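Local coordinates for galactan 1,3-beta-galactosidase (Phanerochaete chrysosporium, PDB 7BYS), which probably hydrolyses beta-1,3-galactan chains as a family 43 exo-acting glycosidase and carries a calcium-binding carbohydrate-binding module, at residues Gln229-Ser234 and Pro282-Ala287; Arg237-Gln242 and Ile271-Asp276; Ser241-Asp246 and Ala253-Asp258. One frame throughout, in Å; residues are numbered along the deposited sequence.

Overall arrangement
All three contacts involve the last blade of the five-bladed beta-propeller typical of family 43 hydrolases. Interaction 3 pairs the two strands nearest the propeller centre. Interaction 2 sets the turn that leads into the first of them against the third strand, and interaction 1 joins the fourth to the edge of the preceding blade. The centres of interactions 2 and 3 lie about 6 Å apart, those of 1 and 2 about 7 Å. Tyr255 of interaction 3 packs on Ile231 and Ile284 of interaction 1. Gln242, common to interactions 2 and 3, binds galactose in another structure of this protein; the side chain of Ile231 is about 9 Å from that of Gln242.

Interaction 1 of 3, residues Gln229-Ser234 and Pro282-Ala287; sequences QDIAPS and PQIVHA
Ile231 and Ile284, with Gln283 alongside, make a blade-to-blade contact at the outer edges of two neighbouring propeller sheets, where the chain leaving strand 229-230 meets strand 283-284. The pairing is short. Ile284 N donates to Ile231 O (2.8 Å) in the plane of that carbonyl, and this is the single backbone-to-backbone hydrogen bond between the two segments. Gln283 adds a second grip through its side chain. Bent at chi2 (-59°), the chain brings the amide back toward the other segment, and NE2 reaches Asp230 O at 2.7 Å with an N-H...O angle of 163°. The carbonyl oxygen is met on a lone pair and lies within the plane of the amide. NE2 also makes a weak bond to Pro282 O, which helps to fix the rotation of the amide, while OE1 sits 3.5 Å from Ile231 O, two acceptors that do not bond. Below the polar atoms the isoleucines cross obliquely and meet at their CD1 methyls, 3.7 Å apart. CG1 of Ile231 stands between the backbone N and the carbonyl carbon (chi1 63°), which carries its methyl to that meeting. Ala232 CB touches the same Ile284 CD1 at 4.2 Å. Trp239, Tyr273 and Leu275 pack on Ile284 as well, and Asp230 turns its carboxylate to a salt bridge with Lys214. A leucine in place of Gln283 would probably leave Asp230 O without its amide donor, with a single hydrogen bond, Ile284 N to Ile231 O, remaining between the two segments. Both donors, Gln283 NE2 and Ile284 N, lie on the last blade and both acceptors are the consecutive carbonyls of Asp230 and Ile231, so the polar part runs one way, from the last blade to its neighbour, over an aliphatic underside.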
# COMPACT_ATOMS: atom_id res chain seq x y z
N GLN A 229 -12.59 -7.02 12.37
CA GLN A 229 -13.10 -5.65 12.44
C GLN A 229 -12.36 -4.79 11.42
O GLN A 229 -11.23 -5.09 11.03
CB GLN A 229 -12.93 -5.06 13.85
CG GLN A 229 -13.62 -5.85 14.99
CD GLN A 229 -15.16 -5.81 14.93
OE1 GLN A 229 -15.77 -5.08 14.15
NE2 GLN A 229 -15.78 -6.60 15.80
N ASP A 230 -13.00 -3.71 11.00
CA ASP A 230 -12.43 -2.83 9.99
C ASP A 230 -11.26 -2.01 10.54
O ASP A 230 -11.28 -1.56 11.68
CB ASP A 230 -13.51 -1.87 9.48
CG ASP A 230 -14.45 -2.53 8.50
OD1 ASP A 230 -13.99 -3.01 7.44
OD2 ASP A 230 -15.67 -2.57 8.79
N ILE A 231 -10.25 -1.80 9.68
CA ILE A 231 -9.18 -0.85 10.00
C ILE A 231 -9.43 0.53 9.41
O ILE A 231 -8.69 1.47 9.75
CB ILE A 231 -7.78 -1.35 9.57
CG1 ILE A 231 -7.66 -1.54 8.05
CG2 ILE A 231 -7.41 -2.63 10.34
CD1 ILE A 231 -6.22 -1.87 7.58
N ALA A 232 -10.43 0.70 8.56
CA ALA A 232 -10.70 1.95 7.87
C ALA A 232 -12.19 2.00 7.56
O ALA A 232 -12.88 0.98 7.65
CB ALA A 232 -9.87 2.05 6.58
N PRO A 233 -12.72 3.18 7.20
CA PRO A 233 -14.15 3.25 6.83
C PRO A 233 -14.44 2.31 5.67
O PRO A 233 -13.76 2.33 4.65
CB PRO A 233 -14.33 4.72 6.42
CG PRO A 233 -13.22 5.45 7.11
CD PRO A 233 -12.06 4.50 7.11
N SER A 234 -15.46 1.45 5.84
CA SER A 234 -15.65 0.37 4.88
C SER A 234 -15.88 0.88 3.47
O SER A 234 -15.39 0.27 2.51
CB SER A 234 -16.78 -0.58 5.33
OG SER A 234 -17.92 0.13 5.75
N PRO A 282 -6.59 -1.23 16.38
CA PRO A 282 -5.83 -0.48 15.37
C PRO A 282 -6.75 0.15 14.34
O PRO A 282 -7.75 -0.44 13.94
CB PRO A 282 -4.92 -1.54 14.74
CG PRO A 282 -5.62 -2.85 15.00
CD PRO A 282 -6.34 -2.68 16.31
N GLN A 283 -6.42 1.37 13.94
CA GLN A 283 -7.19 2.10 12.94
C GLN A 283 -6.23 2.90 12.08
O GLN A 283 -5.32 3.54 12.60
CB GLN A 283 -8.18 3.08 13.59
CG GLN A 283 -9.43 2.44 14.18
CD GLN A 283 -10.25 1.67 13.16
OE1 GLN A 283 -10.93 2.24 12.31
NE2 GLN A 283 -10.16 0.35 13.23
N ILE A 284 -6.43 2.84 10.76
CA ILE A 284 -5.65 3.70 9.87
C ILE A 284 -5.96 5.15 10.19
O ILE A 284 -7.13 5.53 10.35
CB ILE A 284 -5.99 3.36 8.40
CG1 ILE A 284 -5.28 2.08 7.96
CG2 ILE A 284 -5.65 4.55 7.49
CD1 ILE A 284 -5.65 1.63 6.55
N VAL A 285 -4.91 5.95 10.32
CA VAL A 285 -5.04 7.41 10.39
C VAL A 285 -4.93 7.91 8.96
O VAL A 285 -3.87 7.80 8.34
CB VAL A 285 -3.93 8.00 11.26
CG1 VAL A 285 -4.05 9.53 11.32
CG2 VAL A 285 -3.97 7.39 12.65
N HIS A 286 -6.02 8.44 8.42
CA HIS A 286 -6.01 8.90 7.03
C HIS A 286 -5.32 10.26 6.96
O HIS A 286 -5.95 11.31 7.10
CB HIS A 286 -7.41 8.97 6.46
CG HIS A 286 -7.44 9.38 5.03
ND1 HIS A 286 -7.92 10.61 4.62
CD2 HIS A 286 -7.00 8.76 3.91
CE1 HIS A 286 -7.81 10.71 3.31
NE2 HIS A 286 -7.25 9.60 2.85
N ALA A 287 -4.01 10.22 6.72
CA ALA A 287 -3.16 11.41 6.69
C ALA A 287 -2.59 11.53 5.29
O ALA A 287 -1.73 10.73 4.90
CB ALA A 287 -2.02 11.28 7.70

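Interaction 2 of 3, residues Arg237-Gln242 and Ile271-Asp276; sequences RTWYSQ and IWYPLD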
# COMPACT_ATOMS: atom_id res chain seq x y z
N ARG A 237 -12.86 1.20 1.04
CA ARG A 237 -12.10 0.03 0.61
C ARG A 237 -10.62 0.19 0.99
O ARG A 237 -9.72 0.11 0.15
CB ARG A 237 -12.29 -0.24 -0.88
CG ARG A 237 -13.76 -0.24 -1.30
CD ARG A 237 -13.94 -0.41 -2.80
NE ARG A 237 -13.35 0.70 -3.53
CZ ARG A 237 -13.12 0.71 -4.84
NH1 ARG A 237 -13.43 -0.35 -5.59
NH2 ARG A 237 -12.55 1.77 -5.40
N THR A 238 -10.41 0.41 2.29
CA THR A 238 -9.08 0.66 2.84
C THR A 238 -8.42 1.86 2.17
O THR A 238 -7.23 1.85 1.86
CB THR A 238 -8.17 -0.58 2.82
OG1 THR A 238 -8.96 -1.75 3.07
CG2 THR A 238 -7.14 -0.50 3.94
N TRP A 239 -9.20 2.92 1.98
CA TRP A 239 -8.70 4.10 1.28
C TRP A 239 -8.09 3.71 -0.06
O TRP A 239 -7.03 4.21 -0.46
CB TRP A 239 -7.73 4.90 2.16
CG TRP A 239 -8.40 5.46 3.39
CD1 TRP A 239 -8.26 5.02 4.67
CD2 TRP A 239 -9.34 6.54 3.43
NE1 TRP A 239 -9.04 5.77 5.51
CE2 TRP A 239 -9.71 6.72 4.78
CE3 TRP A 239 -9.89 7.39 2.46
CZ2 TRP A 239 -10.62 7.70 5.19
CZ3 TRP A 239 -10.79 8.38 2.87
CH2 TRP A 239 -11.14 8.52 4.22
N TYR A 240 -8.77 2.80 -0.76
CA TYR A 240 -8.31 2.20 -2.01
C TYR A 240 -6.89 1.63 -1.89
O TYR A 240 -5.91 2.16 -2.43
CB TYR A 240 -8.45 3.17 -3.19
CG TYR A 240 -8.51 2.51 -4.55
CD1 TYR A 240 -7.79 1.35 -4.84
CD2 TYR A 240 -9.29 3.06 -5.55
CE1 TYR A 240 -7.87 0.76 -6.12
CE2 TYR A 240 -9.38 2.49 -6.78
CZ TYR A 240 -8.67 1.36 -7.07
OH TYR A 240 -8.80 0.83 -8.32
N SER A 241 -6.80 0.50 -1.19
CA SER A 241 -5.51 -0.17 -1.03
C SER A 241 -5.75 -1.59 -0.55
O SER A 241 -6.88 -2.00 -0.25
CB SER A 241 -4.59 0.61 -0.08
OG SER A 241 -4.98 0.41 1.27
N GLN A 242 -4.65 -2.35 -0.50
CA GLN A 242 -4.65 -3.71 -0.00
C GLN A 242 -3.39 -3.90 0.82
O GLN A 242 -2.30 -3.50 0.39
CB GLN A 242 -4.65 -4.72 -1.16
CG GLN A 242 -4.77 -6.16 -0.68
CD GLN A 242 -4.73 -7.16 -1.81
OE1 GLN A 242 -4.10 -6.93 -2.84
NE2 GLN A 242 -5.43 -8.28 -1.62
N ILE A 271 0.45 2.99 -0.47
CA ILE A 271 -0.48 3.62 0.44
C ILE A 271 0.01 3.27 1.84
O ILE A 271 -0.21 2.16 2.33
CB ILE A 271 -1.91 3.14 0.19
CG1 ILE A 271 -2.32 3.26 -1.30
CG2 ILE A 271 -2.89 3.89 1.08
CD1 ILE A 271 -2.09 4.63 -1.93
N TRP A 272 0.72 4.21 2.46
CA TRP A 272 1.26 4.03 3.81
C TRP A 272 0.61 5.03 4.74
O TRP A 272 0.63 6.24 4.46
CB TRP A 272 2.77 4.27 3.85
CG TRP A 272 3.65 3.28 3.17
CD1 TRP A 272 3.29 2.31 2.27
CD2 TRP A 272 5.06 3.21 3.31
NE1 TRP A 272 4.42 1.63 1.85
CE2 TRP A 272 5.51 2.16 2.48
CE3 TRP A 272 5.99 3.92 4.07
CZ2 TRP A 272 6.86 1.81 2.40
CZ3 TRP A 272 7.32 3.57 3.99
CH2 TRP A 272 7.75 2.54 3.15
N TYR A 273 0.06 4.55 5.84
CA TYR A 273 -0.58 5.39 6.84
C TYR A 273 -0.20 4.92 8.23
O TYR A 273 0.07 3.73 8.43
CB TYR A 273 -2.11 5.30 6.73
CG TYR A 273 -2.71 5.94 5.51
CD1 TYR A 273 -2.48 7.27 5.20
CD2 TYR A 273 -3.54 5.20 4.66
CE1 TYR A 273 -3.06 7.86 4.07
CE2 TYR A 273 -4.13 5.78 3.54
CZ TYR A 273 -3.88 7.10 3.24
OH TYR A 273 -4.47 7.65 2.12
N PRO A 274 -0.21 5.81 9.21
CA PRO A 274 -0.09 5.36 10.60
C PRO A 274 -1.23 4.41 10.94
O PRO A 274 -2.37 4.60 10.51
CB PRO A 274 -0.18 6.66 11.42
CG PRO A 274 0.13 7.77 10.43
CD PRO A 274 -0.42 7.27 9.12
N LEU A 275 -0.92 3.39 11.70
CA LEU A 275 -1.91 2.47 12.24
C LEU A 275 -1.90 2.74 13.73
O LEU A 275 -0.97 2.35 14.44
CB LEU A 275 -1.52 1.03 11.93
CG LEU A 275 -2.59 -0.06 11.99
CD1 LEU A 275 -3.78 0.25 11.09
CD2 LEU A 275 -1.97 -1.41 11.59
N ASP A 276 -2.91 3.46 14.20
CA ASP A 276 -2.93 3.95 15.57
C ASP A 276 -3.67 2.97 16.47
O ASP A 276 -4.80 2.57 16.17
CB ASP A 276 -3.58 5.33 15.62
CG ASP A 276 -3.27 6.05 16.91
OD1 ASP A 276 -3.77 5.59 17.96
OD2 ASP A 276 -2.53 7.06 16.89
O HOH W 1 -5.66 6.68 -0.14
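Ser241 and Ile271 mark the nearest backbone approach, their CA atoms 6.5 Å apart, and no direct hydrogen bond links the segments. Residues 237-240 all have positive phi and psi and wind as a left-handed, weakly bonded helical turn, in which Ser241 N reaches back to Arg237 O at 3.2 Å. Residues 271-276 run as an extended strand. In the five-bladed propeller that strand is third in the last blade, and the turn leads straight into the blade's innermost strand, so the contact lays the entry of the blade across its own sheet. Ser241 CB rests on CB and CG1 of Ile271, each 3.7 Å away, and CG1 is 3.9 Å from Tyr240 O. With OG set between the backbone N and the carbonyl carbon (chi1 77°), the serine turns its hydroxyl back to Thr238 O, donating at 2.7 Å in the carbonyl plane and tying the turn to itself. Trp239 meets Tyr273 through its CB, 4.0 Å from CE2; the pyrrole ring and the phenol ring are oblique, their planes at 69°. On the far end of the tyrosine a water lies in the plane of the ring, 2.7 Å from OH, and donates to Trp239 O at 2.8 Å. Arg259 adds hydrogen bonds to Trp239 O and Tyr240 O, and His286 stacks on the Trp239 ring.

Interaction 3 of 3, residues Ser241-Asp246 and Ala253-Asp258; sequences SQNAFD and AIYMGD
Gln242 pairs with Asp258, and Phe245 with Met256, in an antiparallel beta hairpin of strands 242-249 and 252-259, the two innermost of the last propeller blade. Between the pairs the register slips by one residue in a classic beta bulge. Among the backbone bonds, Gln242 and Asp258 exchange two: Gln242 N donates to Asp258 O and Asp258 N to Gln242 O, each carbonyl met somewhat out of its plane. At the bulge Met256 O accepts from both Ala244 N (2.8 Å) and Phe245 N (2.9 Å), and Met256 N returns a bond to Phe245 O nearly in line with the carbonyl. The N-to-C directions of the two short strands make 129°, well short of antiparallel. Polar side chains gather round the ring of Tyr255. Its OH donates to Ser241 OG at 2.7 Å, the serine lying at the ring edge near its plane. The Asn243 amide passes by the same ring, inclined 26° to it, with OD1 3.3 Å from Tyr255 CE1; CG of Asn243 lies anti to the backbone N (chi1 -167°), which brings that oxygen back toward the tyrosine. ND2 of Asn243 donates to Asp246 OD2 on the syn lone pair, 3.1 Å, and also to Ala188 O. The galactose-binding Gln242 is extended beyond CG, on the sheet face it shares with Asp258, with OE1 held by Trp260 and NE2 by Ser203, while Arg82, another galactose-binding residue, bonds to Asn243 O. This hairpin thus carries part of the sugar pocket, although no galactose is bound here. Apolar contact is slight: Met256 SD approaches Phe245 CB at 4.2 Å. Ala244 CB lies 3.4 Å from OD2 of Asp258, an oxygen that also accepts from Gly21 N.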
# COMPACT_ATOMS: atom_id res chain seq x y z
N SER A 241 -6.80 0.50 -1.19
CA SER A 241 -5.51 -0.17 -1.03
C SER A 241 -5.75 -1.59 -0.55
O SER A 241 -6.88 -2.00 -0.25
CB SER A 241 -4.59 0.61 -0.08
OG SER A 241 -4.98 0.41 1.27
N GLN A 242 -4.65 -2.35 -0.50
CA GLN A 242 -4.65 -3.71 -0.00
C GLN A 242 -3.39 -3.90 0.82
O GLN A 242 -2.30 -3.50 0.39
CB GLN A 242 -4.65 -4.72 -1.16
CG GLN A 242 -4.77 -6.16 -0.68
CD GLN A 242 -4.73 -7.16 -1.81
OE1 GLN A 242 -4.10 -6.93 -2.84
NE2 GLN A 242 -5.43 -8.28 -1.62
N ASN A 243 -3.54 -4.52 1.99
CA ASN A 243 -2.42 -4.71 2.91
C ASN A 243 -1.24 -5.37 2.22
O ASN A 243 -1.40 -6.26 1.37
CB ASN A 243 -2.88 -5.60 4.06
CG ASN A 243 -1.90 -5.60 5.21
OD1 ASN A 243 -1.48 -4.54 5.67
ND2 ASN A 243 -1.55 -6.78 5.69
N ALA A 244 -0.03 -4.94 2.61
CA ALA A 244 1.22 -5.54 2.14
C ALA A 244 2.14 -5.86 3.31
O ALA A 244 2.69 -6.97 3.40
CB ALA A 244 1.95 -4.64 1.14
N PHE A 245 2.32 -4.91 4.23
CA PHE A 245 3.23 -5.12 5.35
C PHE A 245 2.81 -4.20 6.49
O PHE A 245 2.41 -3.06 6.25
CB PHE A 245 4.70 -4.85 4.98
CG PHE A 245 5.67 -5.53 5.90
CD1 PHE A 245 6.04 -6.86 5.69
CD2 PHE A 245 6.18 -4.86 7.01
CE1 PHE A 245 6.92 -7.50 6.56
CE2 PHE A 245 7.05 -5.50 7.88
CZ PHE A 245 7.42 -6.81 7.66
N ASP A 246 2.94 -4.69 7.72
CA ASP A 246 2.51 -3.95 8.90
C ASP A 246 3.73 -3.83 9.81
O ASP A 246 4.13 -4.82 10.44
CB ASP A 246 1.33 -4.67 9.53
CG ASP A 246 0.29 -4.98 8.50
OD1 ASP A 246 -0.24 -4.01 7.90
OD2 ASP A 246 0.05 -6.18 8.24
N ALA A 253 1.99 1.37 14.72
CA ALA A 253 2.52 0.64 13.59
C ALA A 253 2.30 1.49 12.35
O ALA A 253 1.66 2.54 12.40
CB ALA A 253 1.83 -0.73 13.45
N ILE A 254 2.86 1.02 11.23
CA ILE A 254 2.61 1.62 9.93
C ILE A 254 1.90 0.58 9.07
O ILE A 254 2.41 -0.53 8.89
CB ILE A 254 3.90 2.06 9.24
CG1 ILE A 254 4.64 3.07 10.12
CG2 ILE A 254 3.57 2.65 7.86
CD1 ILE A 254 5.99 3.44 9.60
N TYR A 255 0.73 0.95 8.55
CA TYR A 255 0.07 0.18 7.52
C TYR A 255 0.74 0.48 6.18
O TYR A 255 0.76 1.64 5.75
CB TYR A 255 -1.40 0.58 7.45
CG TYR A 255 -2.10 0.04 6.24
CD1 TYR A 255 -2.60 -1.25 6.23
CD2 TYR A 255 -2.26 0.82 5.09
CE1 TYR A 255 -3.24 -1.77 5.12
CE2 TYR A 255 -2.89 0.30 3.96
CZ TYR A 255 -3.38 -0.99 3.99
OH TYR A 255 -4.01 -1.52 2.88
N MET A 256 1.31 -0.53 5.54
CA MET A 256 1.89 -0.38 4.21
C MET A 256 1.06 -1.21 3.26
O MET A 256 1.01 -2.44 3.38
CB MET A 256 3.35 -0.83 4.16
CG MET A 256 4.23 -0.07 5.10
SD MET A 256 5.87 -0.82 5.15
CE MET A 256 6.79 0.44 6.03
N GLY A 257 0.36 -0.54 2.35
CA GLY A 257 -0.48 -1.19 1.37
C GLY A 257 -0.09 -0.84 -0.05
O GLY A 257 0.71 0.08 -0.30
N ASP A 258 -0.67 -1.57 -0.99
CA ASP A 258 -0.53 -1.33 -2.42
C ASP A 258 -1.85 -0.84 -2.98
O ASP A 258 -2.91 -1.35 -2.61
CB ASP A 258 -0.20 -2.64 -3.16
CG ASP A 258 1.17 -3.19 -2.81
OD1 ASP A 258 2.17 -2.56 -3.19
OD2 ASP A 258 1.23 -4.25 -2.16
O HOH W 2 -1.11 -5.49 -1.51